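Local coordinates for protein esterase LipW (Mycobacterium marinum, PDB 3QH4) that probably hydrolyses ester bonds, as an esterase of the alpha/beta hydrolase fold with strict substrate selectivity, at residues P17-V22 with R285-F290; V60-V65 with P74-R79; F189-Q194 with A249-C254; V196-P201 with P238-Q243; R205-A210 with P259-V264. All blocks are in the same frame, centred on the assembly; numbering follows the deposited sequence.

Contact 1 (P17-V22 with R285-F290); sequences PLLRAV and RACHGF
Leu19 is the bump of this contact: its CD2 methyl enters a hollow lined by the backbone of Ala286 and Cys287, the sulfur of Cys287 and the CB of Phe290. The fit is close, with Leu19 CD2 lying 3.6 Å from Cys287 N and hardly farther from Ala286 CA. Phe290 CB closes another side, 3.9 Å from Leu19 CD2. With CG anti to the backbone N (chi1 -177°), the leucine reaches from helix 17-20 at the strand. That strand leads into the loop carrying His288, which hydrogen-bonds Asp258 and Ser166 in a pattern consistent with the catalytic triad of alpha/beta hydrolases; the N-terminal helix thus packs against the backbone just before the probable catalytic histidine. Leu293 and Trp297 also touch Leu19. Beside it, the bent chain of Arg285 brings its NH2 to 3.6 Å from Pro17 CD. Water 1 accepts from Arg20 NH2 (3.0 Å) and, weakly, from Arg285 NH2, bridging two guanidinium planes turned 60° apart, while Arg20 NH2 also donates to the carbonyl of Leu15.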
# COMPACT_ATOMS: atom_id res chain seq x y z
N PRO A 17 19.07 -15.56 2.75
CA PRO A 17 20.31 -15.07 2.13
C PRO A 17 20.09 -14.33 0.80
O PRO A 17 20.82 -13.39 0.51
CB PRO A 17 21.14 -16.35 1.89
CG PRO A 17 20.48 -17.43 2.67
CD PRO A 17 19.14 -16.97 3.17
N LEU A 18 19.09 -14.69 0.02
CA LEU A 18 18.87 -14.00 -1.26
C LEU A 18 18.44 -12.57 -1.00
O LEU A 18 18.84 -11.62 -1.69
CB LEU A 18 17.82 -14.72 -2.12
CG LEU A 18 18.14 -16.11 -2.64
CD1 LEU A 18 16.89 -16.80 -3.27
CD2 LEU A 18 19.27 -16.03 -3.68
N LEU A 19 17.61 -12.40 0.03
CA LEU A 19 17.15 -11.08 0.38
C LEU A 19 18.21 -10.30 1.12
O LEU A 19 18.38 -9.10 0.87
CB LEU A 19 15.84 -11.18 1.18
CG LEU A 19 15.18 -9.87 1.56
CD1 LEU A 19 14.74 -9.08 0.34
CD2 LEU A 19 13.98 -10.21 2.51
N ARG A 20 18.96 -10.97 1.99
CA ARG A 20 20.08 -10.38 2.70
C ARG A 20 21.07 -9.70 1.76
O ARG A 20 21.66 -8.69 2.13
CB ARG A 20 20.82 -11.45 3.50
CG ARG A 20 21.71 -10.90 4.62
CD ARG A 20 22.53 -12.04 5.23
NE ARG A 20 21.64 -13.09 5.69
CZ ARG A 20 21.93 -14.40 5.71
NH1 ARG A 20 23.13 -14.82 5.30
NH2 ARG A 20 21.03 -15.28 6.15
N ALA A 21 21.26 -10.26 0.57
CA ALA A 21 22.21 -9.71 -0.38
C ALA A 21 21.84 -8.32 -0.89
O ALA A 21 22.73 -7.56 -1.30
CB ALA A 21 22.40 -10.68 -1.58
N VAL A 22 20.55 -7.98 -0.86
CA VAL A 22 20.06 -6.68 -1.36
C VAL A 22 19.55 -5.73 -0.27
O VAL A 22 19.42 -4.52 -0.50
CB VAL A 22 18.97 -6.81 -2.49
CG1 VAL A 22 19.55 -7.43 -3.77
CG2 VAL A 22 17.72 -7.58 -2.03
N ARG A 285 11.47 -14.82 7.24
CA ARG A 285 12.81 -14.41 6.74
C ARG A 285 12.76 -13.25 5.72
O ARG A 285 13.61 -13.13 4.85
CB ARG A 285 13.56 -15.62 6.18
CG ARG A 285 13.52 -16.84 7.09
CD ARG A 285 14.37 -17.98 6.52
NE ARG A 285 15.79 -17.75 6.74
CZ ARG A 285 16.78 -18.33 6.04
NH1 ARG A 285 16.51 -19.14 5.01
NH2 ARG A 285 18.03 -18.07 6.36
N ALA A 286 11.76 -12.37 5.89
CA ALA A 286 11.50 -11.27 4.99
C ALA A 286 11.34 -9.94 5.76
O ALA A 286 10.62 -9.88 6.75
CB ALA A 286 10.22 -11.56 4.14
N CYS A 287 11.98 -8.89 5.25
CA CYS A 287 11.90 -7.53 5.81
C CYS A 287 10.87 -6.71 5.09
O CYS A 287 10.33 -7.14 4.05
CB CYS A 287 13.29 -6.85 5.69
SG CYS A 287 13.84 -6.59 3.98
N HIS A 288 10.53 -5.53 5.62
CA HIS A 288 9.63 -4.64 4.89
C HIS A 288 10.13 -4.38 3.47
O HIS A 288 11.32 -4.12 3.26
CB HIS A 288 9.53 -3.30 5.62
CG HIS A 288 8.32 -2.52 5.25
ND1 HIS A 288 7.07 -2.84 5.72
CD2 HIS A 288 8.16 -1.41 4.48
CE1 HIS A 288 6.18 -1.97 5.26
NE2 HIS A 288 6.82 -1.08 4.52
N GLY A 289 9.23 -4.45 2.52
CA GLY A 289 9.54 -4.11 1.14
C GLY A 289 10.16 -5.28 0.40
O GLY A 289 10.70 -5.07 -0.69
N PHE A 290 10.07 -6.50 0.95
CA PHE A 290 10.72 -7.68 0.33
C PHE A 290 10.35 -7.90 -1.13
O PHE A 290 11.22 -8.23 -1.95
CB PHE A 290 10.52 -8.97 1.15
CG PHE A 290 9.08 -9.47 1.21
CD1 PHE A 290 8.24 -9.04 2.25
CD2 PHE A 290 8.58 -10.38 0.25
CE1 PHE A 290 6.93 -9.52 2.35
CE2 PHE A 290 7.29 -10.85 0.32
CZ PHE A 290 6.45 -10.41 1.37
O HOH W 1 20.89 -18.23 6.72

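Contact 2 (V60-V65 with P74-R79); sequences VADDVV and PVRIYR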
# COMPACT_ATOMS: atom_id res chain seq x y z
N VAL A 60 -1.84 -0.28 -19.97
CA VAL A 60 -1.57 0.77 -18.98
C VAL A 60 -1.84 2.13 -19.62
O VAL A 60 -1.38 2.39 -20.75
CB VAL A 60 -0.10 0.75 -18.52
CG1 VAL A 60 0.22 1.99 -17.63
CG2 VAL A 60 0.24 -0.56 -17.79
N ALA A 61 -2.54 3.01 -18.90
CA ALA A 61 -2.78 4.38 -19.38
C ALA A 61 -2.71 5.35 -18.20
O ALA A 61 -3.32 5.10 -17.18
CB ALA A 61 -4.14 4.48 -20.07
N ASP A 62 -1.96 6.44 -18.35
CA ASP A 62 -1.93 7.50 -17.33
C ASP A 62 -3.04 8.48 -17.62
O ASP A 62 -3.23 8.85 -18.78
CB ASP A 62 -0.58 8.23 -17.28
CG ASP A 62 0.49 7.39 -16.63
OD1 ASP A 62 0.16 6.25 -16.32
OD2 ASP A 62 1.65 7.85 -16.45
N ASP A 63 -3.73 8.90 -16.56
CA ASP A 63 -4.84 9.86 -16.64
C ASP A 63 -4.80 10.80 -15.43
O ASP A 63 -3.86 10.76 -14.63
CB ASP A 63 -6.17 9.13 -16.71
CG ASP A 63 -7.27 9.95 -17.40
OD1 ASP A 63 -7.11 11.17 -17.63
OD2 ASP A 63 -8.31 9.34 -17.68
N VAL A 64 -5.79 11.68 -15.33
CA VAL A 64 -5.87 12.64 -14.24
C VAL A 64 -7.33 12.75 -13.79
O VAL A 64 -8.25 12.68 -14.61
CB VAL A 64 -5.37 14.05 -14.65
CG1 VAL A 64 -3.88 14.01 -15.05
CG2 VAL A 64 -6.19 14.59 -15.81
N VAL A 65 -7.52 12.90 -12.47
CA VAL A 65 -8.82 13.19 -11.91
C VAL A 65 -8.67 14.65 -11.51
O VAL A 65 -7.97 14.94 -10.57
CB VAL A 65 -9.09 12.33 -10.65
CG1 VAL A 65 -10.44 12.66 -10.04
CG2 VAL A 65 -8.98 10.82 -11.00
N PRO A 74 -3.20 12.75 -10.44
CA PRO A 74 -2.85 11.80 -11.51
C PRO A 74 -3.14 10.37 -11.07
O PRO A 74 -3.09 10.06 -9.88
CB PRO A 74 -1.35 11.97 -11.70
CG PRO A 74 -1.04 13.34 -11.09
CD PRO A 74 -2.02 13.45 -9.93
N VAL A 75 -3.49 9.55 -12.05
CA VAL A 75 -3.74 8.13 -11.82
C VAL A 75 -3.07 7.33 -12.92
O VAL A 75 -2.79 7.84 -14.02
CB VAL A 75 -5.25 7.78 -11.76
CG1 VAL A 75 -5.92 8.39 -10.49
CG2 VAL A 75 -5.99 8.21 -13.05
N ARG A 76 -2.77 6.07 -12.61
CA ARG A 76 -2.35 5.12 -13.63
C ARG A 76 -3.37 3.99 -13.66
O ARG A 76 -3.68 3.40 -12.63
CB ARG A 76 -0.94 4.58 -13.36
CG ARG A 76 -0.47 3.57 -14.45
CD ARG A 76 1.04 3.41 -14.43
NE ARG A 76 1.73 4.65 -14.79
CZ ARG A 76 3.01 4.90 -14.55
NH1 ARG A 76 3.79 4.00 -13.94
NH2 ARG A 76 3.53 6.07 -14.94
N ILE A 77 -3.89 3.71 -14.84
CA ILE A 77 -4.93 2.70 -14.95
C ILE A 77 -4.37 1.47 -15.65
O ILE A 77 -3.84 1.56 -16.77
CB ILE A 77 -6.17 3.25 -15.70
CG1 ILE A 77 -6.63 4.56 -15.06
CG2 ILE A 77 -7.32 2.22 -15.67
CD1 ILE A 77 -7.71 5.30 -15.85
N TYR A 78 -4.54 0.32 -14.98
CA TYR A 78 -4.07 -0.97 -15.48
C TYR A 78 -5.28 -1.79 -15.84
O TYR A 78 -6.22 -1.87 -15.05
CB TYR A 78 -3.27 -1.70 -14.38
CG TYR A 78 -2.09 -0.94 -13.83
CD1 TYR A 78 -2.26 0.11 -12.92
CD2 TYR A 78 -0.79 -1.29 -14.20
CE1 TYR A 78 -1.17 0.78 -12.40
CE2 TYR A 78 0.31 -0.64 -13.69
CZ TYR A 78 0.11 0.40 -12.79
OH TYR A 78 1.19 1.04 -12.29
N ARG A 79 -5.32 -2.35 -17.06
CA ARG A 79 -6.49 -3.14 -17.43
C ARG A 79 -6.04 -4.53 -17.91
O ARG A 79 -5.28 -4.66 -18.89
CB ARG A 79 -7.36 -2.43 -18.48
CG ARG A 79 -7.96 -1.08 -18.01
CD ARG A 79 -8.71 -0.45 -19.14
NE ARG A 79 -9.59 0.64 -18.74
CZ ARG A 79 -9.26 1.93 -18.80
NH1 ARG A 79 -8.04 2.29 -19.20
NH2 ARG A 79 -10.14 2.86 -18.43
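Val60 lays its CG1 methyl against the aliphatic part of Arg76, 3.6 Å from Arg76 CD, while its other branch, CG2, meets the ring of Tyr78 at CD2 (3.8 Å). On the same sheet face Asp62 and Arg76, a non-hydrogen-bonded antiparallel pair, run side by side and join in a bidentate salt bridge. Arg76 NE donates to Asp62 OD1 at 2.7 Å and Arg76 NH2 to Asp62 OD2 at 3.0 Å, each oxygen offering its syn lone pair. Carboxylate and guanidinium planes lie only 4° apart, and the bend at chi3 (-64°) turns this side of the arginine to the acid. Alternating with these pairs along the strands, Ala61 with Ile77 and Asp63 with Val75 form the hydrogen-bonded pairs of a beta hairpin, each with two backbone bonds; that from Asp63 N to Val75 O is nearly straight at 173°. On the other face, Val75 CG2 packs 3.8 Å from Asp63 CB. Strand 59-66 is one of the sheet's two outermost strands within the chain, and strand 72-79 links it to strand 118-122. Helix 105-115 packs on the face of Val60 and Tyr78, whose OH bonds His105, and helix 134-148 on that of Asp63 and Val75.

Contact 3 (F189-Q194 with A249-C254); sequences FQLLHQ and ATLITC
His193 holds CG anti to its own N (chi1 178°), whereas Thr253 sets OG1 between its backbone N and carbonyl carbon (chi1 50°), and these two choices bring His193 ND1 within 2.8 Å of Thr253 OG1. The hydroxyl lies in the ring plane, at the edge, in a hydrogen bond whose donor may be either atom. Phe189 swings its ring over the neighbouring strand: Ala249 O sits over one ring face, and Phe189 CZ lies 3.8 Å from Leu251 CB. Leu191 CD1 runs beside Leu251 CD2 at 3.9 Å. The strands are parallel, their axes 4.8 Å apart and 3° from exact alignment, in the central sheet of the alpha/beta hydrolase fold. A ladder of backbone bonds includes a nearly straight one from Leu192 N to Leu251 O (2.8 Å) and ends with Gln194 N to Thr253 O. Gln194 then bonds Ser165 and Gly289, beside the putative catalytic residues. His193 NE2 meets Asp291, so both ring nitrogens of this buried imidazole have polar partners, which fixes its rotation and probably limits the cost of burying it.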
# COMPACT_ATOMS: atom_id res chain seq x y z
N PHE A 189 -13.86 -5.65 -0.94
CA PHE A 189 -12.66 -6.31 -0.47
C PHE A 189 -11.59 -5.27 -0.21
O PHE A 189 -11.53 -4.27 -0.94
CB PHE A 189 -12.13 -7.28 -1.53
CG PHE A 189 -11.17 -8.31 -0.98
CD1 PHE A 189 -11.65 -9.46 -0.37
CD2 PHE A 189 -9.79 -8.12 -1.09
CE1 PHE A 189 -10.76 -10.43 0.14
CE2 PHE A 189 -8.88 -9.05 -0.55
CZ PHE A 189 -9.38 -10.22 0.06
N GLN A 190 -10.76 -5.52 0.80
CA GLN A 190 -9.57 -4.67 1.02
C GLN A 190 -8.32 -5.52 1.09
O GLN A 190 -8.25 -6.53 1.83
CB GLN A 190 -9.71 -3.79 2.29
CG GLN A 190 -9.87 -4.53 3.62
CD GLN A 190 -9.95 -3.58 4.83
OE1 GLN A 190 -9.26 -2.55 4.89
NE2 GLN A 190 -10.86 -3.89 5.75
N LEU A 191 -7.29 -5.08 0.38
CA LEU A 191 -6.03 -5.84 0.34
C LEU A 191 -4.94 -4.95 0.93
O LEU A 191 -4.64 -3.88 0.38
CB LEU A 191 -5.72 -6.23 -1.12
CG LEU A 191 -4.47 -7.09 -1.34
CD1 LEU A 191 -4.72 -8.02 -2.53
CD2 LEU A 191 -3.26 -6.18 -1.59
N LEU A 192 -4.45 -5.35 2.09
CA LEU A 192 -3.51 -4.51 2.86
C LEU A 192 -2.17 -5.25 2.94
O LEU A 192 -1.99 -6.19 3.74
CB LEU A 192 -4.06 -4.23 4.27
CG LEU A 192 -5.49 -3.70 4.36
CD1 LEU A 192 -5.93 -3.58 5.82
CD2 LEU A 192 -5.64 -2.34 3.67
N HIS A 193 -1.24 -4.84 2.09
CA HIS A 193 0.10 -5.41 2.15
C HIS A 193 1.03 -4.62 3.07
O HIS A 193 1.19 -3.40 2.91
CB HIS A 193 0.70 -5.58 0.73
CG HIS A 193 2.10 -6.12 0.73
ND1 HIS A 193 2.47 -7.22 1.48
CD2 HIS A 193 3.22 -5.71 0.07
CE1 HIS A 193 3.76 -7.46 1.29
NE2 HIS A 193 4.24 -6.55 0.46
N GLN A 194 1.65 -5.35 4.00
CA GLN A 194 2.55 -4.82 5.03
C GLN A 194 2.10 -3.41 5.50
O GLN A 194 2.91 -2.47 5.47
CB GLN A 194 4.02 -4.85 4.52
CG GLN A 194 4.21 -4.10 3.19
CD GLN A 194 5.60 -4.15 2.59
OE1 GLN A 194 6.45 -4.93 3.03
NE2 GLN A 194 5.82 -3.33 1.57
N ALA A 249 -14.26 -7.73 3.72
CA ALA A 249 -13.35 -8.87 3.70
C ALA A 249 -11.93 -8.43 3.34
O ALA A 249 -11.74 -7.54 2.50
CB ALA A 249 -13.85 -9.90 2.72
N THR A 250 -10.95 -9.03 4.00
CA THR A 250 -9.58 -8.50 4.01
C THR A 250 -8.55 -9.59 3.69
O THR A 250 -8.73 -10.75 4.12
CB THR A 250 -9.29 -7.93 5.42
OG1 THR A 250 -10.19 -6.84 5.66
CG2 THR A 250 -7.82 -7.41 5.57
N LEU A 251 -7.51 -9.21 2.93
CA LEU A 251 -6.25 -9.96 2.88
C LEU A 251 -5.22 -9.03 3.48
O LEU A 251 -5.08 -7.89 3.03
CB LEU A 251 -5.83 -10.32 1.45
CG LEU A 251 -4.40 -10.87 1.37
CD1 LEU A 251 -4.26 -12.27 2.06
CD2 LEU A 251 -3.98 -10.97 -0.12
N ILE A 252 -4.51 -9.52 4.49
CA ILE A 252 -3.48 -8.70 5.13
C ILE A 252 -2.20 -9.51 5.25
O ILE A 252 -2.21 -10.65 5.76
CB ILE A 252 -4.01 -8.11 6.48
CG1 ILE A 252 -2.94 -7.23 7.15
CG2 ILE A 252 -4.47 -9.20 7.47
CD1 ILE A 252 -3.49 -6.44 8.41
N THR A 253 -1.08 -8.93 4.82
CA THR A 253 0.16 -9.69 4.70
C THR A 253 1.32 -8.89 5.29
O THR A 253 1.25 -7.65 5.37
CB THR A 253 0.45 -9.98 3.20
OG1 THR A 253 0.36 -8.76 2.44
CG2 THR A 253 -0.54 -11.00 2.63
N CYS A 254 2.38 -9.58 5.75
CA CYS A 254 3.56 -8.85 6.23
C CYS A 254 4.73 -9.81 6.37
O CYS A 254 4.53 -10.98 6.69
CB CYS A 254 3.25 -8.24 7.61
SG CYS A 254 4.39 -6.91 8.06

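Contact 4 (V196-P201 with P238-Q243); sequences VLDDRP and PGRRGQ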
# COMPACT_ATOMS: atom_id res chain seq x y z
N VAL A 196 0.98 0.07 7.27
CA VAL A 196 1.22 0.98 8.37
C VAL A 196 -0.16 1.22 9.02
O VAL A 196 -1.09 1.65 8.32
CB VAL A 196 1.82 2.28 7.79
CG1 VAL A 196 1.82 3.35 8.87
CG2 VAL A 196 3.26 1.98 7.29
N LEU A 197 -0.30 0.95 10.32
CA LEU A 197 -1.61 0.96 10.96
C LEU A 197 -1.72 1.75 12.24
O LEU A 197 -2.81 2.24 12.54
CB LEU A 197 -2.07 -0.50 11.24
CG LEU A 197 -2.34 -1.31 9.98
CD1 LEU A 197 -2.52 -2.74 10.38
CD2 LEU A 197 -3.59 -0.79 9.31
N ASP A 198 -0.63 1.89 12.99
CA ASP A 198 -0.76 2.41 14.34
C ASP A 198 0.46 3.23 14.75
O ASP A 198 1.59 2.72 14.73
CB ASP A 198 -0.96 1.23 15.31
CG ASP A 198 -1.60 1.65 16.65
OD1 ASP A 198 -1.47 2.81 17.07
OD2 ASP A 198 -2.25 0.79 17.30
N ASP A 199 0.23 4.49 15.11
CA ASP A 199 1.35 5.32 15.58
C ASP A 199 1.88 4.91 16.95
O ASP A 199 3.00 5.26 17.32
CB ASP A 199 0.91 6.79 15.64
CG ASP A 199 -0.17 7.00 16.66
OD1 ASP A 199 -1.27 6.43 16.46
OD2 ASP A 199 0.10 7.75 17.64
N ARG A 200 1.09 4.16 17.71
CA ARG A 200 1.51 3.75 19.05
C ARG A 200 2.59 2.67 18.90
O ARG A 200 2.45 1.79 18.09
CB ARG A 200 0.30 3.21 19.81
CG ARG A 200 -0.77 4.33 20.07
CD ARG A 200 -2.02 3.74 20.70
NE ARG A 200 -2.77 2.96 19.71
CZ ARG A 200 -3.97 2.41 19.91
NH1 ARG A 200 -4.62 2.57 21.06
NH2 ARG A 200 -4.54 1.73 18.93
N PRO A 201 3.67 2.75 19.67
CA PRO A 201 4.78 1.78 19.52
C PRO A 201 4.38 0.35 19.89
O PRO A 201 3.55 0.14 20.75
CB PRO A 201 5.85 2.29 20.49
CG PRO A 201 5.46 3.75 20.77
CD PRO A 201 3.96 3.80 20.67
N PRO A 238 -5.71 4.09 11.32
CA PRO A 238 -6.74 3.05 11.32
C PRO A 238 -6.68 2.11 12.52
O PRO A 238 -7.75 1.65 13.00
CB PRO A 238 -6.49 2.32 9.98
CG PRO A 238 -5.92 3.36 9.09
CD PRO A 238 -5.00 4.17 10.02
N GLY A 239 -5.48 1.83 13.06
CA GLY A 239 -5.36 0.91 14.15
C GLY A 239 -5.98 1.44 15.43
O GLY A 239 -6.27 0.66 16.35
N ARG A 240 -6.21 2.75 15.50
CA ARG A 240 -6.93 3.31 16.67
C ARG A 240 -8.47 3.18 16.62
O ARG A 240 -9.16 3.50 17.62
CB ARG A 240 -6.53 4.78 16.91
CG ARG A 240 -5.11 4.93 17.47
CD ARG A 240 -4.81 6.42 17.58
NE ARG A 240 -3.48 6.72 18.12
CZ ARG A 240 -3.21 7.02 19.40
NH1 ARG A 240 -4.14 6.93 20.33
NH2 ARG A 240 -1.98 7.37 19.75
N ARG A 241 -9.03 2.74 15.49
CA ARG A 241 -10.49 2.55 15.38
C ARG A 241 -10.93 1.43 16.32
O ARG A 241 -10.37 0.32 16.28
CB ARG A 241 -10.92 2.22 13.94
CG ARG A 241 -12.44 2.09 13.81
CD ARG A 241 -12.88 2.15 12.36
NE ARG A 241 -12.39 3.36 11.69
CZ ARG A 241 -12.79 4.62 11.96
NH1 ARG A 241 -13.71 4.87 12.87
NH2 ARG A 241 -12.27 5.62 11.27
N GLY A 242 -11.89 1.73 17.19
CA GLY A 242 -12.37 0.79 18.19
C GLY A 242 -13.21 -0.31 17.57
O GLY A 242 -12.95 -1.49 17.79
N GLN A 243 -14.19 0.09 16.77
CA GLN A 243 -15.16 -0.88 16.20
C GLN A 243 -14.86 -1.19 14.75
O GLN A 243 -14.95 -0.32 13.89
CB GLN A 243 -16.59 -0.30 16.31
CG GLN A 243 -17.66 -1.19 15.67
CD GLN A 243 -17.75 -2.56 16.32
OE1 GLN A 243 -17.03 -3.49 15.94
NE2 GLN A 243 -18.58 -2.67 17.36
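Asp199 and Arg240 form a bidentate salt bridge between two loops of the alpha/beta hydrolase fold, one following strand 189-193 and the other leading toward strand 250-255. Arg240 NE reaches Asp199 OD1 at 2.8 Å and Arg240 NH2 reaches Asp199 OD2 at 3.0 Å, both on syn lone pairs, with the two planes 23° apart. The chain of Arg240, extended from CG to NE, crosses the aspartate at about a right angle. Over one face of the Arg240 guanidinium lies Arg200 CG, 3.3 Å from Arg240 NH2, and the two guanidinium groups stack with planes 17° apart and centres 4.7 Å from each other. Each arginine has its own carboxylate at the edge, which probably offsets the repulsion of the stacked like charges. For Arg200 that acid is Asp198: its OD1 takes Arg200 NE at 2.9 Å and also the backbone N of Arg200, closing an Asx turn, so one oxygen fixes both the turn and the guanidinium. The loops meet closely at the 3-10 segment 238-240, where Gly239 approaches Asp198 with CA atoms 4.8 Å apart and Gly239 N donates to Leu197 O at 2.8 Å. Farther out, Pro232 and Val237 touch Asp199, Trp223 of helix 216-227 packs on it, and Glu263 OE1 accepts from the backbone N of both Leu197 and Asp198.

Contact 5 (R205-A210 with P259-V264); sequences RSEFRA and PFRDEV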
# COMPACT_ATOMS: atom_id res chain seq x y z
N ARG A 205 8.15 -2.79 16.68
CA ARG A 205 8.77 -1.51 16.29
C ARG A 205 10.09 -1.26 17.00
O ARG A 205 11.06 -0.79 16.38
CB ARG A 205 7.83 -0.31 16.48
CG ARG A 205 8.53 0.93 15.93
CD ARG A 205 7.95 2.26 16.32
NE ARG A 205 6.57 2.41 15.85
CZ ARG A 205 5.89 3.56 15.97
NH1 ARG A 205 4.65 3.63 15.53
NH2 ARG A 205 6.49 4.64 16.50
N SER A 206 10.14 -1.57 18.29
CA SER A 206 11.37 -1.44 19.08
C SER A 206 12.39 -2.51 18.72
O SER A 206 13.59 -2.23 18.55
CB SER A 206 11.03 -1.46 20.58
OG SER A 206 10.04 -0.45 20.88
N GLU A 207 11.94 -3.75 18.57
CA GLU A 207 12.85 -4.83 18.22
C GLU A 207 13.53 -4.52 16.88
O GLU A 207 14.75 -4.72 16.72
CB GLU A 207 12.08 -6.13 18.09
CG GLU A 207 12.99 -7.29 17.70
CD GLU A 207 12.30 -8.63 17.66
OE1 GLU A 207 11.06 -8.69 17.66
OE2 GLU A 207 13.05 -9.65 17.55
N PHE A 208 12.73 -4.07 15.91
CA PHE A 208 13.23 -3.77 14.60
C PHE A 208 13.44 -2.27 14.42
O PHE A 208 13.08 -1.69 13.39
CB PHE A 208 12.31 -4.38 13.54
CG PHE A 208 12.14 -5.87 13.68
CD1 PHE A 208 13.25 -6.69 13.83
CD2 PHE A 208 10.87 -6.43 13.71
CE1 PHE A 208 13.10 -8.09 13.99
CE2 PHE A 208 10.69 -7.81 13.84
CZ PHE A 208 11.81 -8.64 14.00
N ARG A 209 14.08 -1.65 15.42
CA ARG A 209 14.39 -0.24 15.39
C ARG A 209 15.34 0.05 14.25
O ARG A 209 15.46 1.20 13.84
CB ARG A 209 15.04 0.22 16.72
CG ARG A 209 16.34 -0.54 17.09
CD ARG A 209 16.85 -0.19 18.51
NE ARG A 209 16.02 -0.84 19.54
CZ ARG A 209 16.29 -0.85 20.85
NH1 ARG A 209 17.35 -0.20 21.35
NH2 ARG A 209 15.50 -1.52 21.67
N ALA A 210 16.03 -0.98 13.72
CA ALA A 210 17.16 -0.68 12.79
C ALA A 210 17.39 -1.72 11.70
O ALA A 210 18.49 -1.88 11.16
CB ALA A 210 18.45 -0.42 13.59
N PRO A 259 9.21 -3.85 11.33
CA PRO A 259 8.65 -3.16 12.49
C PRO A 259 7.11 -3.14 12.54
O PRO A 259 6.56 -3.06 13.64
CB PRO A 259 9.24 -1.74 12.38
CG PRO A 259 9.41 -1.55 10.84
CD PRO A 259 9.97 -2.93 10.45
N PHE A 260 6.43 -3.21 11.39
CA PHE A 260 4.96 -3.15 11.37
C PHE A 260 4.31 -4.50 11.64
O PHE A 260 3.10 -4.60 11.69
CB PHE A 260 4.48 -2.57 10.05
CG PHE A 260 5.07 -1.21 9.77
CD1 PHE A 260 4.77 -0.13 10.61
CD2 PHE A 260 5.96 -1.04 8.73
CE1 PHE A 260 5.40 1.14 10.37
CE2 PHE A 260 6.56 0.19 8.50
CZ PHE A 260 6.28 1.27 9.31
N ARG A 261 5.11 -5.53 11.88
CA ARG A 261 4.53 -6.87 12.03
C ARG A 261 3.51 -6.94 13.17
O ARG A 261 2.44 -7.51 13.01
CB ARG A 261 5.65 -7.89 12.30
CG ARG A 261 5.10 -9.30 12.62
CD ARG A 261 6.20 -10.12 13.25
NE ARG A 261 6.51 -9.75 14.63
CZ ARG A 261 7.69 -10.00 15.18
NH1 ARG A 261 8.67 -10.52 14.45
NH2 ARG A 261 7.91 -9.71 16.46
N ASP A 262 3.86 -6.41 14.34
CA ASP A 262 2.91 -6.59 15.47
C ASP A 262 1.60 -5.83 15.29
O ASP A 262 0.52 -6.32 15.66
CB ASP A 262 3.56 -6.20 16.80
CG ASP A 262 4.62 -7.21 17.24
OD1 ASP A 262 4.88 -8.21 16.53
OD2 ASP A 262 5.23 -6.97 18.31
N GLU A 263 1.67 -4.63 14.72
CA GLU A 263 0.39 -3.91 14.52
C GLU A 263 -0.46 -4.63 13.46
O GLU A 263 -1.68 -4.62 13.54
CB GLU A 263 0.63 -2.43 14.22
CG GLU A 263 1.28 -2.12 12.88
CD GLU A 263 2.04 -0.81 12.95
OE1 GLU A 263 1.65 0.12 12.22
OE2 GLU A 263 3.00 -0.72 13.76
N VAL A 264 0.20 -5.30 12.52
CA VAL A 264 -0.51 -6.12 11.54
C VAL A 264 -1.23 -7.27 12.24
O VAL A 264 -2.42 -7.49 12.02
CB VAL A 264 0.45 -6.68 10.46
CG1 VAL A 264 -0.22 -7.85 9.70
CG2 VAL A 264 0.80 -5.59 9.51
O HOH W 2 3.33 2.32 12.63
O HOH W 3 3.87 1.00 15.82
O HOH W 4 5.88 0.59 13.81
O HOH W 5 10.82 -11.17 16.18
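Phe208 and Arg261 meet at about a right angle: ring and guanidinium planes are 81° apart, with Phe208 CE2 over one guanidinium face and Arg261 NH1 at the ring edge, 3.4 Å from that carbon. This edge-on approach is not a cation-pi stack, because the nitrogen lies near the ring plane. In the alpha/beta hydrolase fold the contact joins the end of helix 203-207 to the start of helix 261-273, close after Asp258, the probable acid of the triad. The bend of Arg261 at chi3 (74°) helps carry its guanidinium back to Asp262, and Arg261 NE donates to Asp262 OD1 at 2.9 Å in the guanidinium plane. Glu207 adds a longer salt bridge, OE1 to Arg261 NH2 at 3.5 Å, its carboxylate turned 72° from the guanidinium; water 5 donates to Glu207 OE1 and accepts from Arg261 NH1. The other carboxylate oxygen of Glu207 pairs with Arg14. Pro259 CD lies 4.1 Å from Phe208 CB, and Pro259 CB lies 3.9 Å from Arg205 CA. Waters 3 and 4 link Arg205 to Glu263, water 2 more weakly on the arginine side; water 4 accepts from Arg205 NE at 2.8 Å and donates to Glu263 OE2 at 3.2 Å.

Contacts 2 and 3 belong to one eight-stranded sheet, the first in its edge hairpin and the second in parallel strands 189-193 and 250-255, with centres 23 Å apart. Contact 2 closes before contact 3 opens, whereas contact 1 ties the N-terminal helix to residues 285-290 and spans all the others in sequence. Contacts 3 and 5 alternate along the chain, since each strand of contact 3 is followed by a helix of contact 5; Ile252 CG1 lies 3.8 Å from Val264 CG1. Contacts 4 and 5, centres 14 Å apart, meet through Glu263. Contacts 1, 3 and 5 converge around His288, which touches Gln194 and Phe260, so sheet and loops meet at the probable active site, with the N-terminal helix packed on the chain leading to its histidine.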